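Local structure of Ddb_g0293866 (Dictyostelium discoideum, 5LW6) at residues 203-206 against 207-211. The protein binds ADP-ribose through the macrodomain described here, part of a longer protein probably involved in sensing DNA damage. Numbering follows the deposited sequence.
Sequences SILH and KEYGI
His206 ND1 donates to Ile211 O at 2.9 Å, and the acceptor lies near the imidazole plane but well above the carbonyl plane of Ile211. With CG trans to the backbone N (chi1 -179°) the ring lies beside Ile211, and chi2 of 57° brings its ND1 edge to the oxygen. Two main-chain bonds close the same turn: Ile211 N reaches Leu205 O at 2.9 Å, six residues back, while Gly210 N gives His206 O a weak bond. Ile204 O accepts twice, from Glu208 N and from Tyr209 N, each at 3.0 Å; Lys207 N to Ser203 O is straighter (N-H...O 174°). Ser203 is the N-cap residue, its OG accepting from Leu205 N (3.0 Å) and also bonding Met166 O. Ile204 CG1 sits 4.2 Å from the Tyr209 ring centroid, an off-centre CH-pi contact, and Leu205 CD2 meets Ile211 CD1 at 3.8 Å, the two side chains side by side; Met166 of helix 161-167 touches Ile204, Leu205 and Tyr209. With an alanine here instead of His206, the imidazole donor is gone, which is likely to leave Ile211 O without its side-chain mate. Gly210, whose positive phi favours glycine, ends the helical run, and the chemistry implies a turn fixed by both main-chain and imidazole bonds just ahead of strand 213-217.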
loop_
_atom_site.group_PDB
_atom_site.type_symbol
_atom_site.label_atom_id
_atom_site.label_comp_id
_atom_site.label_asym_id
_atom_site.label_seq_id
_atom_site.Cartn_x
_atom_site.Cartn_y
_atom_site.Cartn_z
ATOM N N SER A 203 17.670 9.795 4.193
ATOM C CA SER A 203 17.466 8.829 3.084
ATOM C C SER A 203 17.125 9.601 1.815
ATOM O O SER A 203 16.390 10.565 1.848
ATOM C CB SER A 203 16.306 7.883 3.388
ATOM O OG SER A 203 15.964 6.990 2.237
ATOM N N ILE A 204 17.568 9.091 0.664
ATOM C CA ILE A 204 17.117 9.648 -0.624
ATOM C C ILE A 204 15.596 9.636 -0.725
ATOM O O ILE A 204 14.963 10.497 -1.354
ATOM C CB ILE A 204 17.747 8.819 -1.789
ATOM C CG1 ILE A 204 17.499 9.501 -3.129
ATOM C CG2 ILE A 204 17.202 7.416 -1.822
ATOM C CD1 ILE A 204 18.398 9.015 -4.196
ATOM N N LEU A 205 14.977 8.658 -0.071
ATOM C CA LEU A 205 13.556 8.532 -0.176
ATOM C C LEU A 205 12.889 9.791 0.375
ATOM O O LEU A 205 11.849 10.240 -0.133
ATOM C CB LEU A 205 13.002 7.295 0.533
ATOM C CG LEU A 205 13.414 6.085 -0.212
ATOM C CD1 LEU A 205 13.273 4.976 0.784
ATOM C CD2 LEU A 205 12.677 5.804 -1.469
ATOM N N HIS A 206 13.405 10.327 1.464
ATOM C CA HIS A 206 12.843 11.506 2.079
ATOM C C HIS A 206 13.315 12.817 1.461
ATOM O O HIS A 206 12.544 13.675 1.064
ATOM C CB HIS A 206 13.170 11.499 3.585
ATOM C CG HIS A 206 12.589 12.684 4.316
ATOM N ND1 HIS A 206 11.253 12.971 4.300
ATOM C CD2 HIS A 206 13.163 13.686 5.046
ATOM C CE1 HIS A 206 11.012 14.096 4.962
ATOM N NE2 HIS A 206 12.160 14.553 5.432
ATOM N N LYS A 207 14.641 12.966 1.357
ATOM C CA LYS A 207 15.247 14.192 0.930
ATOM C C LYS A 207 15.022 14.515 -0.517
ATOM O O LYS A 207 14.792 15.686 -0.862
ATOM C CB LYS A 207 16.740 14.143 1.213
ATOM C CG LYS A 207 17.074 14.305 2.688
ATOM C CD LYS A 207 16.771 15.727 3.201
ATOM C CE LYS A 207 17.354 15.943 4.595
ATOM N NZ LYS A 207 16.651 17.071 5.300
ATOM N N GLU A 208 15.139 13.527 -1.371
ATOM C CA GLU A 208 14.970 13.716 -2.802
ATOM C C GLU A 208 13.600 13.335 -3.301
ATOM O O GLU A 208 13.026 14.002 -4.160
ATOM C CB GLU A 208 15.998 12.931 -3.583
ATOM C CG GLU A 208 17.345 13.650 -3.702
ATOM C CD GLU A 208 17.940 13.980 -2.364
ATOM O OE1 GLU A 208 18.324 13.003 -1.632
ATOM O OE2 GLU A 208 17.937 15.207 -2.038
ATOM N N TYR A 209 13.058 12.270 -2.791
ATOM C CA TYR A 209 11.803 11.760 -3.399
ATOM C C TYR A 209 10.545 12.127 -2.587
ATOM O O TYR A 209 9.431 11.829 -2.978
ATOM C CB TYR A 209 11.883 10.267 -3.605
ATOM C CG TYR A 209 12.932 9.793 -4.584
ATOM C CD1 TYR A 209 13.279 10.554 -5.720
ATOM C CD2 TYR A 209 13.650 8.627 -4.339
ATOM C CE1 TYR A 209 14.268 10.094 -6.585
ATOM C CE2 TYR A 209 14.641 8.181 -5.194
ATOM C CZ TYR A 209 14.960 8.930 -6.312
ATOM O OH TYR A 209 15.850 8.470 -7.199
ATOM N N GLY A 210 10.735 12.874 -1.544
ATOM C CA GLY A 210 9.642 13.518 -0.820
ATOM C C GLY A 210 8.742 12.624 -0.022
ATOM O O GLY A 210 7.607 13.046 0.378
ATOM N N ILE A 211 9.234 11.449 0.308
ATOM C CA ILE A 211 8.464 10.456 1.097
ATOM C C ILE A 211 8.634 10.760 2.550
ATOM O O ILE A 211 9.798 10.829 3.070
ATOM C CB ILE A 211 8.871 8.996 0.758
ATOM C CG1 ILE A 211 8.479 8.619 -0.696
ATOM C CG2 ILE A 211 8.227 8.049 1.753
ATOM C CD1 ILE A 211 9.244 7.457 -1.331
#